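Putative aminooxidase (Propionibacterium acnes, PDB 2BA9) is an FAD-containing isomerase of polyunsaturated fatty acids that produces conjugated linoleic acid and shares the flavin-containing amine oxidoreductase family fold. Local coordinates at residues Q71-M74 with D75-D79; L143-D146 with E147-A150; E257-L260 with D261-D264; A265-D268 with E269-Y272; C344-M347 with V348-M352. One frame throughout, in Å; residues are numbered along the deposited sequence.

Interaction 1 of 5, residues Q71-M74 with D75-D79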
# COMPACT_ATOMS: atom_id res chain seq x y z
N GLN A 71 7.68 -10.04 9.69
CA GLN A 71 8.35 -10.66 10.85
C GLN A 71 9.68 -11.30 10.44
O GLN A 71 10.68 -11.16 11.15
CB GLN A 71 7.47 -11.71 11.52
CG GLN A 71 8.10 -12.33 12.77
CD GLN A 71 8.45 -11.30 13.82
OE1 GLN A 71 7.56 -10.67 14.38
NE2 GLN A 71 9.75 -11.12 14.08
N GLU A 72 9.69 -11.99 9.30
CA GLU A 72 10.93 -12.57 8.77
C GLU A 72 12.01 -11.51 8.49
O GLU A 72 13.22 -11.76 8.68
CB GLU A 72 10.66 -13.35 7.49
CG GLU A 72 10.19 -14.77 7.71
CD GLU A 72 9.91 -15.47 6.40
OE1 GLU A 72 10.63 -15.21 5.42
OE2 GLU A 72 8.95 -16.27 6.35
N ILE A 73 11.55 -10.35 8.01
CA ILE A 73 12.42 -9.21 7.73
C ILE A 73 13.02 -8.68 9.02
O ILE A 73 14.23 -8.45 9.08
CB ILE A 73 11.68 -8.08 6.96
CG1 ILE A 73 11.30 -8.54 5.55
CG2 ILE A 73 12.53 -6.83 6.87
CD1 ILE A 73 10.45 -7.54 4.76
N MET A 74 12.19 -8.49 10.06
CA MET A 74 12.70 -8.04 11.37
C MET A 74 13.70 -9.04 12.00
O MET A 74 14.65 -8.63 12.67
CB MET A 74 11.54 -7.78 12.35
CG MET A 74 10.64 -6.60 11.99
SD MET A 74 9.46 -6.16 13.30
CE MET A 74 8.14 -7.33 12.98
N ASP A 75 13.48 -10.34 11.79
CA ASP A 75 14.40 -11.37 12.30
C ASP A 75 15.79 -11.14 11.72
O ASP A 75 16.82 -11.29 12.39
CB ASP A 75 13.97 -12.79 11.92
CG ASP A 75 12.65 -13.22 12.55
OD1 ASP A 75 12.19 -12.61 13.54
OD2 ASP A 75 12.09 -14.20 12.02
N ARG A 76 15.81 -10.80 10.43
CA ARG A 76 17.05 -10.57 9.70
C ARG A 76 17.76 -9.28 10.13
O ARG A 76 19.00 -9.22 10.17
CB ARG A 76 16.76 -10.53 8.20
CG ARG A 76 17.99 -10.68 7.36
CD ARG A 76 17.67 -10.67 5.89
NE ARG A 76 18.86 -10.30 5.14
CZ ARG A 76 19.62 -11.11 4.42
NH1 ARG A 76 19.33 -12.40 4.27
NH2 ARG A 76 20.69 -10.60 3.82
N THR A 77 16.99 -8.25 10.46
CA THR A 77 17.57 -6.92 10.75
C THR A 77 17.80 -6.65 12.24
O THR A 77 18.59 -5.77 12.61
CB THR A 77 16.67 -5.80 10.21
OG1 THR A 77 15.38 -5.90 10.83
CG2 THR A 77 16.52 -5.89 8.69
N GLY A 78 17.09 -7.39 13.10
CA GLY A 78 17.13 -7.17 14.54
C GLY A 78 16.12 -6.15 15.04
O GLY A 78 16.11 -5.80 16.20
N ASP A 79 15.26 -5.67 14.15
CA ASP A 79 14.30 -4.64 14.50
C ASP A 79 13.17 -5.25 15.31
O ASP A 79 12.89 -6.44 15.21
CB ASP A 79 13.76 -3.95 13.25
CG ASP A 79 14.81 -3.06 12.57
OD1 ASP A 79 15.11 -1.97 13.10
OD2 ASP A 79 15.31 -3.43 11.50
O HOH W 1 10.78 -8.56 15.97
O HOH W 2 14.44 -8.95 15.51

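Interaction 2 of 5, residues L143-D146 with E147-A150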
# COMPACT_ATOMS: atom_id res chain seq x y z
N LEU A 143 -16.20 -8.15 -8.26
CA LEU A 143 -17.13 -7.03 -8.20
C LEU A 143 -16.63 -5.96 -7.23
O LEU A 143 -15.88 -6.26 -6.31
CB LEU A 143 -18.49 -7.52 -7.70
CG LEU A 143 -19.31 -8.39 -8.64
CD1 LEU A 143 -20.54 -9.01 -7.94
CD2 LEU A 143 -19.70 -7.53 -9.86
N PRO A 144 -17.07 -4.69 -7.41
CA PRO A 144 -16.77 -3.69 -6.39
C PRO A 144 -17.26 -4.17 -5.01
O PRO A 144 -18.28 -4.89 -4.93
CB PRO A 144 -17.51 -2.44 -6.86
CG PRO A 144 -17.73 -2.64 -8.33
CD PRO A 144 -17.86 -4.12 -8.53
N PHE A 145 -16.53 -3.80 -3.96
CA PHE A 145 -16.78 -4.34 -2.61
C PHE A 145 -18.23 -4.22 -2.15
O PHE A 145 -18.74 -5.18 -1.58
CB PHE A 145 -15.85 -3.70 -1.58
CG PHE A 145 -15.79 -4.43 -0.25
CD1 PHE A 145 -15.36 -5.74 -0.18
CD2 PHE A 145 -16.11 -3.78 0.94
CE1 PHE A 145 -15.31 -6.42 1.04
CE2 PHE A 145 -16.05 -4.44 2.16
CZ PHE A 145 -15.64 -5.76 2.21
N ASP A 146 -18.88 -3.08 -2.40
CA ASP A 146 -20.27 -2.90 -1.98
C ASP A 146 -21.20 -3.84 -2.72
O ASP A 146 -22.17 -4.34 -2.13
CB ASP A 146 -20.77 -1.47 -2.20
CG ASP A 146 -20.29 -0.50 -1.13
OD1 ASP A 146 -20.11 -0.90 0.04
OD2 ASP A 146 -20.10 0.69 -1.49
N GLU A 147 -20.94 -4.05 -4.01
CA GLU A 147 -21.73 -4.98 -4.82
C GLU A 147 -21.55 -6.41 -4.30
O GLU A 147 -22.51 -7.15 -4.13
CB GLU A 147 -21.34 -4.88 -6.30
CG GLU A 147 -21.88 -3.63 -6.97
CD GLU A 147 -21.53 -3.56 -8.45
OE1 GLU A 147 -21.60 -4.62 -9.13
OE2 GLU A 147 -21.19 -2.44 -8.91
N PHE A 148 -20.30 -6.79 -4.05
CA PHE A 148 -19.99 -8.06 -3.39
C PHE A 148 -20.81 -8.25 -2.10
O PHE A 148 -21.44 -9.29 -1.91
CB PHE A 148 -18.48 -8.14 -3.11
CG PHE A 148 -18.08 -9.23 -2.14
CD1 PHE A 148 -17.91 -10.53 -2.57
CD2 PHE A 148 -17.90 -8.94 -0.80
CE1 PHE A 148 -17.55 -11.55 -1.68
CE2 PHE A 148 -17.54 -9.94 0.11
CZ PHE A 148 -17.36 -11.25 -0.34
N LEU A 149 -20.78 -7.24 -1.23
CA LEU A 149 -21.55 -7.28 0.03
C LEU A 149 -23.06 -7.39 -0.22
O LEU A 149 -23.75 -8.22 0.41
CB LEU A 149 -21.24 -6.03 0.88
CG LEU A 149 -19.85 -5.93 1.53
CD1 LEU A 149 -19.72 -4.70 2.44
CD2 LEU A 149 -19.49 -7.19 2.30
N ALA A 150 -23.57 -6.56 -1.13
CA ALA A 150 -24.99 -6.57 -1.49
C ALA A 150 -25.48 -7.94 -1.94
O ALA A 150 -26.56 -8.38 -1.57
CB ALA A 150 -25.27 -5.52 -2.58

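Interaction 3 of 5, residues E257-L260 with D261-D264. With FAD (flavin-adenine dinucleotide), chain D.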
# COMPACT_ATOMS: atom_id res chain seq x y z
N GLU A 257 2.80 0.95 -15.65
CA GLU A 257 2.34 1.87 -16.68
C GLU A 257 3.42 2.93 -17.00
O GLU A 257 3.50 3.39 -18.13
CB GLU A 257 0.99 2.53 -16.30
CG GLU A 257 1.03 3.71 -15.32
CD GLU A 257 1.19 3.29 -13.87
OE1 GLU A 257 2.31 2.87 -13.51
OE2 GLU A 257 0.22 3.39 -13.09
N LYS A 258 4.21 3.31 -15.99
CA LYS A 258 5.30 4.29 -16.18
C LYS A 258 6.50 3.68 -16.90
O LYS A 258 7.21 4.37 -17.64
CB LYS A 258 5.73 4.86 -14.84
CG LYS A 258 4.58 5.56 -14.08
CD LYS A 258 5.11 6.69 -13.20
CE LYS A 258 3.98 7.57 -12.66
NZ LYS A 258 3.56 7.11 -11.33
N PHE A 259 6.71 2.39 -16.63
CA PHE A 259 7.74 1.55 -17.26
C PHE A 259 7.57 1.51 -18.77
O PHE A 259 8.54 1.41 -19.51
CB PHE A 259 7.67 0.13 -16.66
CG PHE A 259 8.46 -0.91 -17.41
CD1 PHE A 259 9.84 -1.03 -17.24
CD2 PHE A 259 7.82 -1.80 -18.27
CE1 PHE A 259 10.56 -2.01 -17.93
CE2 PHE A 259 8.53 -2.78 -18.95
CZ PHE A 259 9.91 -2.88 -18.78
N LEU A 260 6.32 1.61 -19.22
CA LEU A 260 6.01 1.68 -20.65
C LEU A 260 6.76 2.81 -21.33
O LEU A 260 7.18 2.67 -22.48
CB LEU A 260 4.51 1.90 -20.87
CG LEU A 260 3.54 0.79 -20.47
CD1 LEU A 260 2.11 1.27 -20.72
CD2 LEU A 260 3.83 -0.49 -21.25
N ASP A 261 6.92 3.92 -20.62
CA ASP A 261 7.49 5.14 -21.19
C ASP A 261 9.02 5.10 -21.38
O ASP A 261 9.56 6.00 -22.03
CB ASP A 261 7.13 6.36 -20.33
CG ASP A 261 5.63 6.63 -20.27
OD1 ASP A 261 4.87 6.14 -21.13
OD2 ASP A 261 5.22 7.36 -19.34
N TYR A 262 9.71 4.11 -20.82
CA TYR A 262 11.17 4.02 -20.97
C TYR A 262 11.68 2.60 -21.33
O TYR A 262 12.85 2.26 -21.11
CB TYR A 262 11.88 4.57 -19.73
CG TYR A 262 11.58 3.85 -18.43
CD1 TYR A 262 12.32 2.74 -18.03
CD2 TYR A 262 10.58 4.30 -17.58
CE1 TYR A 262 12.05 2.09 -16.84
CE2 TYR A 262 10.31 3.67 -16.39
CZ TYR A 262 11.05 2.56 -16.02
OH TYR A 262 10.77 1.92 -14.83
N SER A 263 10.79 1.80 -21.90
CA SER A 263 11.11 0.43 -22.27
C SER A 263 10.65 0.16 -23.68
O SER A 263 9.86 0.92 -24.23
CB SER A 263 10.42 -0.54 -21.31
OG SER A 263 9.02 -0.47 -21.45
N ASP A 264 11.16 -0.93 -24.24
CA ASP A 264 10.65 -1.52 -25.48
C ASP A 264 9.43 -2.39 -25.16
O ASP A 264 9.38 -3.57 -25.49
CB ASP A 264 11.73 -2.36 -26.18
CG ASP A 264 12.29 -3.47 -25.28
OD1 ASP A 264 11.96 -3.51 -24.08
OD2 ASP A 264 13.08 -4.30 -25.76
PA FAD D . 6.99 1.71 -3.07
O1A FAD D . 6.92 1.69 -1.57
O2A FAD D . 6.25 2.83 -3.77
O5B FAD D . 8.52 1.85 -3.50
C5B FAD D . 8.82 1.83 -4.87
C4B FAD D . 10.26 2.21 -5.10
O4B FAD D . 10.54 2.15 -6.49
C3B FAD D . 10.57 3.63 -4.61
O3B FAD D . 11.68 3.60 -3.74
C2B FAD D . 10.82 4.40 -5.88
O2B FAD D . 11.68 5.53 -5.68
C1B FAD D . 11.29 3.29 -6.83
N9A FAD D . 11.10 3.70 -8.23
C8A FAD D . 9.94 4.15 -8.82
N7A FAD D . 10.20 4.44 -10.13
C5A FAD D . 11.51 4.19 -10.37
C6A FAD D . 12.32 4.32 -11.52
N6A FAD D . 11.73 4.41 -12.75
N1A FAD D . 13.66 3.94 -11.44
C2A FAD D . 14.21 3.49 -10.25
N3A FAD D . 13.40 3.37 -9.13
C4A FAD D . 12.09 3.73 -9.18
N1 FAD D . 1.30 -0.29 4.17
C2 FAD D . 0.97 -1.16 5.19
O2 FAD D . 1.32 -2.34 5.12
N3 FAD D . 0.23 -0.71 6.26
C4 FAD D . -0.16 0.61 6.33
O4 FAD D . -0.81 0.98 7.32
C4X FAD D . 0.19 1.50 5.31
N5 FAD D . -0.20 2.83 5.34
C5X FAD D . 0.28 3.74 4.42
C6 FAD D . -0.01 5.10 4.55
C7 FAD D . 0.50 6.02 3.64
C7M FAD D . 0.18 7.47 3.83
C8 FAD D . 1.30 5.57 2.59
C8M FAD D . 1.88 6.52 1.58
C9 FAD D . 1.58 4.22 2.46
C9A FAD D . 1.07 3.28 3.36
N10 FAD D . 1.32 1.90 3.24
C10 FAD D . 0.94 1.03 4.24
C1' FAD D . 1.68 1.31 1.92
C2' FAD D . 3.14 0.90 1.85
O2' FAD D . 4.01 1.94 2.31
C3' FAD D . 3.45 0.53 0.41
O3' FAD D . 2.47 -0.41 -0.05
C4' FAD D . 4.85 -0.04 0.28
O4' FAD D . 5.84 0.97 0.48
C5' FAD D . 4.98 -0.69 -1.09
O5' FAD D . 6.33 -0.95 -1.37
P FAD D . 6.82 -1.11 -2.91
O1P FAD D . 8.32 -1.32 -2.97
O2P FAD D . 6.06 -2.23 -3.52
O3P FAD D . 6.49 0.29 -3.63
O HOH W 3 2.53 5.47 -19.47

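Interaction 4 of 5, residues A265-D268 with E269-Y272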
# COMPACT_ATOMS: atom_id res chain seq x y z
N ALA A 265 8.45 -1.79 -24.49
CA ALA A 265 7.25 -2.50 -24.06
C ALA A 265 6.57 -3.17 -25.26
O ALA A 265 6.44 -2.56 -26.33
CB ALA A 265 6.28 -1.54 -23.38
N ASP A 266 6.16 -4.42 -25.09
CA ASP A 266 5.46 -5.09 -26.17
C ASP A 266 3.96 -4.77 -26.17
O ASP A 266 3.46 -4.03 -25.31
CB ASP A 266 5.77 -6.60 -26.18
CG ASP A 266 5.17 -7.37 -25.03
OD1 ASP A 266 4.17 -6.93 -24.43
OD2 ASP A 266 5.69 -8.46 -24.76
N ASP A 267 3.26 -5.31 -27.16
CA ASP A 267 1.84 -5.02 -27.39
C ASP A 267 0.99 -5.26 -26.15
O ASP A 267 0.07 -4.49 -25.85
CB ASP A 267 1.29 -5.88 -28.56
CG ASP A 267 1.68 -5.35 -29.92
OD1 ASP A 267 1.93 -4.13 -30.03
OD2 ASP A 267 1.70 -6.13 -30.91
N ASP A 268 1.32 -6.33 -25.42
CA ASP A 268 0.58 -6.74 -24.23
C ASP A 268 0.88 -5.84 -23.04
O ASP A 268 -0.01 -5.52 -22.25
CB ASP A 268 0.89 -8.20 -23.89
CG ASP A 268 0.22 -9.18 -24.82
OD1 ASP A 268 -0.79 -8.83 -25.46
OD2 ASP A 268 0.69 -10.32 -24.92
N GLU A 269 2.14 -5.46 -22.91
CA GLU A 269 2.54 -4.57 -21.85
C GLU A 269 1.83 -3.23 -22.00
O GLU A 269 1.15 -2.79 -21.07
CB GLU A 269 4.07 -4.43 -21.81
CG GLU A 269 4.75 -5.70 -21.31
CD GLU A 269 6.27 -5.61 -21.30
OE1 GLU A 269 6.84 -5.04 -22.26
OE2 GLU A 269 6.88 -6.12 -20.34
N ARG A 270 1.94 -2.61 -23.17
CA ARG A 270 1.19 -1.37 -23.46
C ARG A 270 -0.30 -1.54 -23.16
O ARG A 270 -0.86 -0.81 -22.36
CB ARG A 270 1.39 -0.90 -24.90
CG ARG A 270 2.49 0.13 -25.06
CD ARG A 270 2.82 0.40 -26.51
NE ARG A 270 3.57 -0.71 -27.10
CZ ARG A 270 3.15 -1.51 -28.08
NH1 ARG A 270 1.94 -1.37 -28.64
NH2 ARG A 270 3.96 -2.47 -28.51
N GLU A 271 -0.92 -2.52 -23.81
CA GLU A 271 -2.37 -2.75 -23.68
C GLU A 271 -2.85 -2.96 -22.26
O GLU A 271 -3.86 -2.39 -21.86
CB GLU A 271 -2.80 -3.97 -24.51
CG GLU A 271 -4.32 -4.09 -24.62
CD GLU A 271 -4.76 -5.39 -25.25
OE1 GLU A 271 -3.89 -6.12 -25.78
OE2 GLU A 271 -5.99 -5.67 -25.21
N TYR A 272 -2.14 -3.79 -21.50
CA TYR A 272 -2.57 -4.14 -20.15
C TYR A 272 -2.07 -3.17 -19.08
O TYR A 272 -2.83 -2.79 -18.20
CB TYR A 272 -2.23 -5.60 -19.83
CG TYR A 272 -3.24 -6.50 -20.51
CD1 TYR A 272 -3.18 -6.75 -21.87
CD2 TYR A 272 -4.32 -7.03 -19.80
CE1 TYR A 272 -4.14 -7.54 -22.51
CE2 TYR A 272 -5.28 -7.81 -20.41
CZ TYR A 272 -5.18 -8.06 -21.77
OH TYR A 272 -6.13 -8.83 -22.39

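Interaction 5 of 5, residues C344-M347 with V348-M352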
# COMPACT_ATOMS: atom_id res chain seq x y z
N CYS A 344 -7.39 20.96 -1.79
CA CYS A 344 -7.22 19.94 -0.77
C CYS A 344 -6.39 20.45 0.42
O CYS A 344 -6.74 20.17 1.57
CB CYS A 344 -6.60 18.69 -1.38
SG CYS A 344 -7.74 17.87 -2.53
N ARG A 345 -5.32 21.19 0.15
CA ARG A 345 -4.55 21.79 1.24
C ARG A 345 -5.42 22.76 2.05
O ARG A 345 -5.34 22.79 3.27
CB ARG A 345 -3.27 22.48 0.76
CG ARG A 345 -2.39 23.01 1.92
CD ARG A 345 -1.13 23.73 1.45
NE ARG A 345 -0.19 22.84 0.80
CZ ARG A 345 0.90 23.22 0.12
NH1 ARG A 345 1.21 24.51 0.00
NH2 ARG A 345 1.69 22.32 -0.44
N GLN A 346 -6.26 23.55 1.37
CA GLN A 346 -7.16 24.45 2.10
C GLN A 346 -8.15 23.66 2.97
O GLN A 346 -8.48 24.08 4.08
CB GLN A 346 -7.90 25.41 1.16
CG GLN A 346 -8.69 26.52 1.88
CD GLN A 346 -7.83 27.41 2.76
OE1 GLN A 346 -6.73 27.82 2.37
NE2 GLN A 346 -8.34 27.75 3.95
N MET A 347 -8.61 22.51 2.48
CA MET A 347 -9.48 21.64 3.27
C MET A 347 -8.77 21.07 4.49
O MET A 347 -9.41 20.84 5.52
CB MET A 347 -10.08 20.52 2.43
CG MET A 347 -11.26 20.99 1.60
SD MET A 347 -12.08 19.70 0.67
CE MET A 347 -11.08 19.75 -0.82
N VAL A 348 -7.47 20.82 4.39
CA VAL A 348 -6.68 20.43 5.55
C VAL A 348 -6.80 21.54 6.62
O VAL A 348 -7.08 21.29 7.79
CB VAL A 348 -5.19 20.21 5.19
CG1 VAL A 348 -4.35 19.92 6.43
CG2 VAL A 348 -5.03 19.06 4.20
N LEU A 349 -6.58 22.78 6.21
CA LEU A 349 -6.70 23.88 7.17
C LEU A 349 -8.13 23.93 7.72
O LEU A 349 -8.32 23.93 8.93
CB LEU A 349 -6.32 25.21 6.53
CG LEU A 349 -4.95 25.24 5.84
CD1 LEU A 349 -4.58 26.68 5.48
CD2 LEU A 349 -3.90 24.58 6.72
N ASP A 350 -9.11 23.94 6.82
CA ASP A 350 -10.50 24.16 7.22
C ASP A 350 -11.07 22.98 8.02
O ASP A 350 -11.78 23.19 9.00
CB ASP A 350 -11.40 24.43 6.00
CG ASP A 350 -11.00 25.67 5.22
OD1 ASP A 350 -10.29 26.53 5.74
OD2 ASP A 350 -11.43 25.78 4.06
N ASP A 351 -10.75 21.76 7.61
CA ASP A 351 -11.20 20.55 8.34
C ASP A 351 -10.60 20.47 9.76
O ASP A 351 -11.32 20.26 10.73
CB ASP A 351 -10.90 19.25 7.58
CG ASP A 351 -11.87 18.99 6.41
OD1 ASP A 351 -12.93 19.67 6.29
OD2 ASP A 351 -11.58 18.07 5.62
N MET A 352 -9.29 20.65 9.89
CA MET A 352 -8.67 20.59 11.22
C MET A 352 -9.16 21.68 12.18
O MET A 352 -9.29 21.47 13.38
CB MET A 352 -7.13 20.64 11.10
CG MET A 352 -6.52 19.38 10.46
SD MET A 352 -6.87 17.86 11.37
CE MET A 352 -5.60 17.85 12.64

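Interaction 1 of 5, residues Q71-M74 with D75-D79
The amide of Gln71 and the carboxylate of Asp75, one helical turn apart, are tilted 32° against each other at the C-terminal end of helix 68-77. Asp75 OD1 sits close to the amide plane, at the NE2 edge, whereas NE2 comes to that oxygen from above the carboxylate plane; the Gln71 NE2 to Asp75 OD1 hydrogen bond is 2.9 Å long. Gln71 has CG anti to the backbone N, and the bend at chi2 (58°) turns the amide forward along the helix, toward Asp75. Asp75 OD1 also lies 3.2 Å from Gln71 O, a pair of acceptors, and NE2 supplies OD1 with a donor. A turn further on the helix stops at Gly78, the first residue out of helical angles, which takes a positive phi. Its N still bonds to Met74 O at 2.8 Å, and Asp79 N adds a weak bond to that carbonyl, as the chain turns away from the helix. Asp79 O rests 3.4 Å from Met74 CB, and the methionine side chain lies against Trp199 and Trp201. In this turn after the helix, Asp79 OD1 bonds to His211 of helix 204-215. Arg76 reaches away to a salt bridge with Glu26, which ties helix 68-77 to helix 16-28. Within the turn itself, Thr77 OG1 donates to Asp79 OD2 over 2.6 Å, on the anti side of that carboxylate.

Interaction 2 of 5, residues L143-D146 with E147-A150
Glu147 runs back alongside Leu143 and Pro144, the two residues that lead into helix 145-151. CG lies beside its backbone N and the rest of the chain is extended, which carries the carboxylate to the proline ring, with OE2 3.5 Å from Pro144 CG, while OE1 comes 3.6 Å from Leu143 CD2. Phe145 takes the inner side of the turn. Leu149 covers one face of its ring, with CG 4.3 Å from the ring centroid and displaced toward the rim, and CD1 3.7 Å from CE2. The ring of Phe148 is nearly parallel to that of Phe145 (17°), but the two are slid so far apart, centroids 6.0 Å, that they barely overlap; they touch through CE1 of Phe145 and CD2 of Phe148. Both rings continue into a core made with Leu182 of helix 178-184. Asp146, whose carbonyl takes Ala150 N, sends its carboxylate out of the contact to a salt bridge with Arg158 NE. Phe148 N points almost straight at Pro144 O (2.9 Å), and Leu149 N follows to Phe145 O. This is the first turn of an amphipathic helix with proline at its N-cap, phenylalanines inward and acids outward.

Interaction 3 of 5, residues E257-L260 with D261-D264
Tyr262 CG and Ser263 OG both stand between the backbone N and the carbonyl carbon of their residues (chi1 61° and 65°), while Phe259 holds its ring anti to its own N, and together these torsions gather the three side chains beside the short helix 256-259. The edge of the Phe259 ring is directed at the face of Tyr262 in an offset edge-to-face pair, planes 83° apart and centroids separated by 5.6 Å, with CD1 of Phe259 3.8 Å from CE1 of Tyr262. Ser263 occupies one face of the Phe259 ring: its CB makes a CH-pi contact 3.7 Å from the centroid. From there OG donates to Phe259 O at 2.7 Å. That carbonyl oxygen also accepts from Tyr262 N (3.2 Å), and the two donors arrive from opposite faces of the carbonyl plane, so this one oxygen is gripped twice. It also lies over the centre of the Tyr262 ring. One residue earlier, Asp261 N bonds to Lys258 O, and a water donates both to Glu257 O and to Asp261 OD1. Tyr262 belongs to the FAD pocket; its OH is 3.4 Å from N6A of the adenine. Around this turn, Phe259 packs on Leu250 and Leu252 of strand 249-252, in the parallel sheet of the FAD-binding Rossmann-type fold. Tyr262 lies on Ile226 and Ile229 of strand 226-230, and Leu260 leans on helix 267-273.

Interaction 4 of 5, residues A265-D268 with E269-Y272
Asp266 and Glu269 exchange hydrogen bonds across the start of helix 267-273 and form a capping box. Asp266 OD1 accepts from Glu269 N at 2.9 Å, met nearly end-on to its C-O bond, and weakly from Asp268 N. In return Glu269 OE1 accepts from Asp266 N at 3.0 Å, on the anti side of the carboxylate. Asp266 reaches the first-turn amides because its CG stands between N and the carbonyl carbon (chi1 70°). The two carboxylates come within 3.9 Å, OD1 of Asp266 to OE1 of Glu269, a crowding of like charge probably eased by the amide that each carboxylate accepts from and by arginines outside: Arg393 pairs with Asp266 OD2 and Arg231 with Glu269 OE1. A second grip lies on the outer side. Arg270 turns both NH1 and NH2 onto the single oxygen OD1 of Asp267, at 3.1 and 3.0 Å, its guanidinium standing 83° from the carboxylate plane although the side chains run alongside each other. A bend at chi3 brings the guanidinium back over the helix start. There Asp266 O lies against one face, while Ala265 O at the edge takes a weak bond from NH2. Beneath, Arg270 N bonds straight to Asp266 O. The acidic N-terminal turn would also be favoured by the helix dipole. Farther out, Asp268 OD2 shares Arg393, Glu269 OE2 bonds to Tyr398 OH at the end of strand 396-398, and Tyr272 meets Trp383 of helix 383-389.

Interaction 5 of 5, residues C344-M347 with V348-M352
Gln346 and Asp350 stand one turn apart on helix 341-355; their side chains cross at a slant, with amide and carboxylate planes 54° apart. The amide is presented by its NE2 end: NE2 donates to Asp350 OD1 over 2.9 Å, reaching the syn side of the carboxylate but well out of its plane. Gln346 leaves the backbone opposite its N (chi1 -171°) and then kinks at chi2, which carries the amide along the helix toward the acid; the same fold lays Gln346 CG 3.6 Å from Asp350 OD2. The other end of the amide faces Leu349, which crosses Gln346 at about a right angle, with CD1 3.9 Å from OE1. Another flank is apolar: Val348 and Cys344 lie on Leu329 of strand 325-330, covering the mixed sheet, and Val348 sets CG2 3.3 Å from Cys344 O. Leu349 and Arg345 face strand 359-373, where Arg345 makes a salt bridge to Glu365. Asp351 binds outside the contact: its OD2 accepts from Val310 N and His309 ND1, linking the helix to the start of strand 310-315. Backbone bonds run regularly beneath, among them Asp350 N to Gln346 O at 2.8 Å. Chemically, the neutral amide donates one N-H to the carboxylate, which would be expected to favour its charged form modestly; the single bond, well out of the carboxylate plane, ties the two side chains but is unlikely to lock either.

In the fold
Each contact is local: interaction 5 lies within a helix, the others at or near helix ends. Interactions 3 and 4 alone touch: Leu260 CD2 reaches Ala265 CB at 3.4 Å, joining helices 256-259 and 267-273 in one surface region, of which interaction 3 reaches the adenine of FAD. Interaction 3 relies on aromatic rings and a doubly used carbonyl, interaction 4 on charges. Interactions 1, 2 and 5 are partly buried and stand well apart. Interactions 1 and 5 share a glutamine-to-aspartate bond four residues along a helix, yet the former ends its helix and the latter lies over the mixed sheet. Interaction 2, across the chain's centre from interaction 1, turns phenylalanines inward at a helix start.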